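Long-range contacts in NADPH-flavin oxidoreductase (Vibrio harveyi, PDB 1BKJ), which catalyses the NADPH-dependent reduction of FMN to FMNH2 as a homodimeric flavoprotein, supplying reduced flavin to luciferase for bioluminescence: residues F79-Q84 with A150-M155; L132-A137 with E223-I228. All coordinates share one frame; numbering follows the deposited sequence.

Interaction 1 (F79-Q84 with A150-M155); sequences FCIDYQ and AVLFGM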
loop_
_atom_site.group_PDB
_atom_site.type_symbol
_atom_site.label_atom_id
_atom_site.label_comp_id
_atom_site.label_asym_id
_atom_site.label_seq_id
_atom_site.Cartn_x
_atom_site.Cartn_y
_atom_site.Cartn_z
ATOM N N PHE A 79 -1.771 10.800 -4.667
ATOM C CA PHE A 79 -2.645 9.878 -3.946
ATOM C C PHE A 79 -2.950 10.397 -2.576
ATOM O O PHE A 79 -2.043 10.697 -1.800
ATOM C CB PHE A 79 -2.015 8.497 -3.873
ATOM C CG PHE A 79 -2.014 7.779 -5.183
ATOM C CD1 PHE A 79 -1.085 8.115 -6.192
ATOM C CD2 PHE A 79 -2.985 6.803 -5.445
ATOM C CE1 PHE A 79 -1.134 7.486 -7.464
ATOM C CE2 PHE A 79 -3.050 6.165 -6.700
ATOM C CZ PHE A 79 -2.121 6.508 -7.719
ATOM N N CYS A 80 -4.242 10.463 -2.281
ATOM C CA CYS A 80 -4.734 11.008 -1.030
ATOM C C CYS A 80 -5.729 10.122 -0.300
ATOM O O CYS A 80 -6.539 9.435 -0.932
ATOM C CB CYS A 80 -5.467 12.342 -1.300
ATOM S SG CYS A 80 -4.593 13.585 -2.265
ATOM N N ILE A 81 -5.690 10.198 1.037
ATOM C CA ILE A 81 -6.663 9.507 1.908
ATOM C C ILE A 81 -7.903 10.405 1.782
ATOM O O ILE A 81 -7.777 11.636 1.793
ATOM C CB ILE A 81 -6.242 9.494 3.421
ATOM C CG1 ILE A 81 -4.957 8.692 3.624
ATOM C CG2 ILE A 81 -7.382 8.915 4.279
ATOM C CD1 ILE A 81 -4.374 8.767 5.011
ATOM N N ASP A 82 -9.079 9.803 1.634
ATOM C CA ASP A 82 -10.296 10.583 1.488
ATOM C C ASP A 82 -11.504 9.997 2.223
ATOM O O ASP A 82 -12.090 9.010 1.781
ATOM C CB ASP A 82 -10.624 10.735 -0.008
ATOM C CG ASP A 82 -11.730 11.757 -0.294
ATOM O OD1 ASP A 82 -12.431 12.219 0.627
ATOM O OD2 ASP A 82 -11.922 12.090 -1.476
ATOM N N TYR A 83 -11.864 10.630 3.337
ATOM C CA TYR A 83 -13.062 10.254 4.086
ATOM C C TYR A 83 -14.073 11.401 3.985
ATOM O O TYR A 83 -15.100 11.396 4.664
ATOM C CB TYR A 83 -12.759 9.908 5.537
ATOM C CG TYR A 83 -12.084 8.568 5.704
ATOM C CD1 TYR A 83 -12.845 7.377 5.765
ATOM C CD2 TYR A 83 -10.676 8.470 5.776
ATOM C CE1 TYR A 83 -12.216 6.117 5.887
ATOM C CE2 TYR A 83 -10.032 7.214 5.892
ATOM C CZ TYR A 83 -10.803 6.048 5.944
ATOM O OH TYR A 83 -10.168 4.824 5.995
ATOM N N GLN A 84 -13.793 12.373 3.110
ATOM C CA GLN A 84 -14.711 13.480 2.893
ATOM C C GLN A 84 -15.910 13.020 2.058
ATOM O O GLN A 84 -17.010 13.535 2.239
ATOM C CB GLN A 84 -14.019 14.698 2.260
ATOM C CG GLN A 84 -14.925 15.962 2.097
ATOM C CD GLN A 84 -15.647 16.384 3.373
ATOM O OE1 GLN A 84 -16.837 16.687 3.339
ATOM N NE2 GLN A 84 -14.946 16.369 4.500
ATOM N N ALA A 150 -6.046 13.849 3.358
ATOM C CA ALA A 150 -4.615 14.152 3.537
ATOM C C ALA A 150 -3.779 13.615 2.386
ATOM O O ALA A 150 -4.137 12.611 1.792
ATOM C CB ALA A 150 -4.103 13.570 4.842
ATOM N N VAL A 151 -2.667 14.286 2.078
ATOM C CA VAL A 151 -1.763 13.858 1.005
ATOM C C VAL A 151 -0.812 12.785 1.533
ATOM O O VAL A 151 -0.381 12.856 2.685
ATOM C CB VAL A 151 -0.968 15.075 0.362
ATOM C CG1 VAL A 151 -0.198 15.862 1.401
ATOM C CG2 VAL A 151 0.006 14.586 -0.723
ATOM N N LEU A 152 -0.558 11.765 0.713
ATOM C CA LEU A 152 0.353 10.689 1.064
ATOM C C LEU A 152 1.588 10.662 0.178
ATOM O O LEU A 152 2.703 10.661 0.681
ATOM C CB LEU A 152 -0.349 9.338 1.041
ATOM C CG LEU A 152 -1.310 9.022 2.185
ATOM C CD1 LEU A 152 -1.784 7.616 1.982
ATOM C CD2 LEU A 152 -0.649 9.159 3.566
ATOM N N PHE A 153 1.400 10.577 -1.136
ATOM C CA PHE A 153 2.526 10.564 -2.063
ATOM C C PHE A 153 2.063 10.905 -3.466
ATOM O O PHE A 153 0.874 10.873 -3.758
ATOM C CB PHE A 153 3.266 9.197 -2.057
ATOM C CG PHE A 153 2.378 8.002 -2.320
ATOM C CD1 PHE A 153 2.088 7.592 -3.639
ATOM C CD2 PHE A 153 1.789 7.298 -1.254
ATOM C CE1 PHE A 153 1.224 6.515 -3.895
ATOM C CE2 PHE A 153 0.910 6.211 -1.493
ATOM C CZ PHE A 153 0.627 5.818 -2.819
ATOM N N GLY A 154 3.031 11.203 -4.324
ATOM C CA GLY A 154 2.759 11.481 -5.716
ATOM C C GLY A 154 3.329 10.355 -6.566
ATOM O O GLY A 154 3.921 9.402 -6.034
ATOM N N MET A 155 3.141 10.445 -7.879
ATOM C CA MET A 155 3.662 9.454 -8.814
ATOM C C MET A 155 3.919 10.099 -10.167
ATOM O O MET A 155 3.029 10.734 -10.737
ATOM C CB MET A 155 2.696 8.270 -8.980
ATOM C CG MET A 155 3.244 7.160 -9.881
ATOM S SD MET A 155 2.142 5.780 -10.063
ATOM C CE MET A 155 2.466 4.931 -8.545
#

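Interaction 2 (L132-A137 with E223-I228); sequences LRNSAA and ESRPHI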
loop_
_atom_site.group_PDB
_atom_site.type_symbol
_atom_site.label_atom_id
_atom_site.label_comp_id
_atom_site.label_asym_id
_atom_site.label_seq_id
_atom_site.Cartn_x
_atom_site.Cartn_y
_atom_site.Cartn_z
ATOM N N LEU A 132 6.793 14.818 -1.049
ATOM C CA LEU A 132 5.714 15.788 -0.855
ATOM C C LEU A 132 5.314 15.952 0.608
ATOM O O LEU A 132 4.858 17.027 1.010
ATOM C CB LEU A 132 4.466 15.365 -1.646
ATOM C CG LEU A 132 4.488 15.475 -3.174
ATOM C CD1 LEU A 132 3.146 15.005 -3.740
ATOM C CD2 LEU A 132 4.778 16.912 -3.586
ATOM N N ARG A 133 5.514 14.894 1.398
ATOM C CA ARG A 133 5.169 14.884 2.837
ATOM C C ARG A 133 6.010 15.823 3.708
ATOM O O ARG A 133 5.553 16.266 4.768
ATOM C CB ARG A 133 5.184 13.461 3.419
ATOM C CG ARG A 133 4.028 12.586 2.928
ATOM C CD ARG A 133 3.770 11.373 3.839
ATOM N NE ARG A 133 4.955 10.553 4.063
ATOM C CZ ARG A 133 5.424 9.625 3.233
ATOM N NH1 ARG A 133 4.822 9.354 2.079
ATOM N NH2 ARG A 133 6.538 8.984 3.546
ATOM N N ASN A 134 7.195 16.194 3.220
ATOM C CA ASN A 134 8.062 17.117 3.953
ATOM C C ASN A 134 7.502 18.568 3.933
ATOM O O ASN A 134 7.823 19.384 4.798
ATOM C CB ASN A 134 9.509 17.022 3.442
ATOM C CG ASN A 134 10.520 17.476 4.483
ATOM O OD1 ASN A 134 10.452 17.071 5.654
ATOM N ND2 ASN A 134 11.430 18.364 4.083
ATOM N N SER A 135 6.601 18.830 2.984
ATOM C CA SER A 135 5.905 20.113 2.819
ATOM C C SER A 135 4.400 19.802 2.724
ATOM O O SER A 135 3.678 20.415 1.933
ATOM C CB SER A 135 6.366 20.801 1.533
ATOM O OG SER A 135 7.691 21.290 1.653
ATOM N N ALA A 136 3.934 18.874 3.567
ATOM C CA ALA A 136 2.538 18.405 3.586
ATOM C C ALA A 136 1.427 19.458 3.624
ATOM O O ALA A 136 0.571 19.454 2.746
ATOM C CB ALA A 136 2.342 17.385 4.691
ATOM N N ALA A 137 1.485 20.385 4.583
ATOM C CA ALA A 137 0.484 21.454 4.731
ATOM C C ALA A 137 0.405 22.380 3.501
ATOM O O ALA A 137 -0.689 22.762 3.074
ATOM C CB ALA A 137 0.757 22.266 5.992
ATOM N N GLU A 223 15.597 12.770 13.414
ATOM C CA GLU A 223 14.136 12.899 13.387
ATOM C C GLU A 223 13.593 12.617 11.987
ATOM O O GLU A 223 14.227 12.969 10.976
ATOM C CB GLU A 223 13.688 14.305 13.799
ATOM C CG GLU A 223 14.056 14.749 15.205
ATOM C CD GLU A 223 13.381 16.070 15.572
ATOM O OE1 GLU A 223 13.656 17.104 14.908
ATOM O OE2 GLU A 223 12.559 16.070 16.519
ATOM N N SER A 224 12.423 11.983 11.938
ATOM C CA SER A 224 11.775 11.651 10.678
ATOM C C SER A 224 10.489 12.434 10.526
ATOM O O SER A 224 9.447 12.020 11.053
ATOM C CB SER A 224 11.466 10.153 10.593
ATOM O OG SER A 224 12.635 9.378 10.407
ATOM N N ARG A 225 10.576 13.585 9.848
ATOM C CA ARG A 225 9.430 14.468 9.569
ATOM C C ARG A 225 8.458 14.633 10.767
ATOM O O ARG A 225 7.315 14.181 10.715
ATOM C CB ARG A 225 8.701 13.963 8.308
ATOM C CG ARG A 225 9.592 13.961 7.070
ATOM C CD ARG A 225 8.899 13.462 5.814
ATOM N NE ARG A 225 9.841 13.425 4.696
ATOM C CZ ARG A 225 9.744 12.651 3.618
ATOM N NH1 ARG A 225 8.726 11.813 3.468
ATOM N NH2 ARG A 225 10.700 12.690 2.700
ATOM N N PRO A 226 8.917 15.274 11.868
ATOM C CA PRO A 226 8.092 15.477 13.072
ATOM C C PRO A 226 6.747 16.219 12.952
ATOM O O PRO A 226 5.898 16.096 13.843
ATOM C CB PRO A 226 9.061 16.176 14.028
ATOM C CG PRO A 226 9.934 16.940 13.112
ATOM C CD PRO A 226 10.220 15.945 12.023
ATOM N N HIS A 227 6.548 16.942 11.848
ATOM C CA HIS A 227 5.315 17.695 11.575
ATOM C C HIS A 227 4.140 16.844 11.046
ATOM O O HIS A 227 3.032 17.364 10.881
ATOM C CB HIS A 227 5.602 18.801 10.548
ATOM C CG HIS A 227 6.111 18.279 9.236
ATOM N ND1 HIS A 227 7.441 18.004 9.019
ATOM C CD2 HIS A 227 5.459 17.902 8.109
ATOM C CE1 HIS A 227 7.588 17.474 7.818
ATOM N NE2 HIS A 227 6.397 17.398 7.247
ATOM N N ILE A 228 4.398 15.573 10.739
ATOM C CA ILE A 228 3.399 14.664 10.170
ATOM C C ILE A 228 2.155 14.374 11.019
ATOM O O ILE A 228 1.043 14.447 10.470
ATOM C CB ILE A 228 4.092 13.376 9.558
ATOM C CG1 ILE A 228 4.810 13.753 8.254
ATOM C CG2 ILE A 228 3.104 12.196 9.330
ATOM C CD1 ILE A 228 3.905 14.251 7.125
#

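Interaction 1 (F79-Q84 with A150-M155)
F79-D82 and A150-M155 run side by side as antiparallel strands, their short axes 4.7 Å apart at closest approach, joined by four backbone hydrogen bonds. I81 and A150 bond to each other twice, through I81 N to A150 O (3.0 Å) and A150 N to I81 O. Past the non-hydrogen-bonded pair C80 and V151 the register slips by one: L152 N donates a hydrogen bond to F79 O, while F79 N reaches F153 O at 2.8 Å. L152 and F153 thus both stand opposite F79, a classic beta bulge.

The two bulge side chains meet different partners. F153 has CG between its backbone N and carbonyl carbon (chi1 54°), which swings the ring back toward F79. The two rings lie nearly parallel, planes 20° apart, but slid so far that they barely overlap, with centroids 5.3 Å apart. One face of the F153 ring is met near its rim by F79 CB, in a CH-pi contact 4.1 Å from the ring centroid. F79 CD1 touches F153 CE1 at 3.6 Å, and M155 CB comes up at the edge of the F79 ring. At the bulge's other residue, L152 sends CD1 to I81 CG1 (3.7 Å), aliphatic against aliphatic.

F79 also packs on V46 and I48 of the neighbouring strand, and F153 on A112 of helix 98-121 and on V106 of the second subunit. With the F153 side chain about 5 Å from a bound FMN, the contact joins two central strands of the nitroreductase sheet by polar bonds confined to the backbone, and sets one apolar ring near the flavin.

Interaction 2 (L132-A137 with E223-I228)
H227 points the NE2 edge of its imidazole at the carbonyl of R133 and makes the one hydrogen bond between L132-A137 and E223-I228. NE2 to R133 O is 2.9 Å and nearly straight (169° at the proton); the oxygen lies almost in the ring plane, and the donor meets it in the carbonyl plane, on a lone pair. The same oxygen receives a weak bond from A136 N and touches I228 CD1 at 3.5 Å; the imidazole thus holds a carbonyl of the 3-10 segment just ahead of helix 136-142.

Beside the ring, the N134 side chain runs across H227 at about a right angle, amide and ring planes 59° apart, and brings OD1 to 3.6 Å from H227 CE1. That oxygen also rests against the aliphatic part of R225, 3.5 Å from CG. Because R225 is extended from CG to NE, its chain passes across N134, and one face of the guanidinium lies under the N134 backbone N. Its far end arrives at R133: R225 NH1 and R133 NH2 are 3.6 Å apart, with guanidinium planes at 63°. E99 of the second subunit brings the two arginines together, OE1 pairing with R133 NE and OE2 with R225 NH1. I228 CD1 completes the contact against R133 CB and, more loosely, A136 CB.

R225, H227 and I228 sit on a type I turn in the loop between helices 212-220 and 228-234. The turn is set against the segment that follows strand 125-129 and enters helix 136-142, at the dimer interface.

In the fold
Interaction 1 is core, every touching residue buried within the central sheet; interaction 2, 14 Å away between centres, is only partly buried and lies nearer the surface. The first is a strand ladder padded with aromatic and aliphatic groups, while the second relies on one imidazole bond and a charged cluster completed by the second subunit. They meet directly: R133 NH1 probably hydrogen-bonds to L152 O at the bulge, and L132 CD1 packs on G154 N. Helix 136-142 and strand 149-158 follow each other in the chain. Both contacts reach the second subunit, interaction 1 through packing at F153 and a hydrogen bond from D82 to its Y181, interaction 2 through its E99 at the arginines.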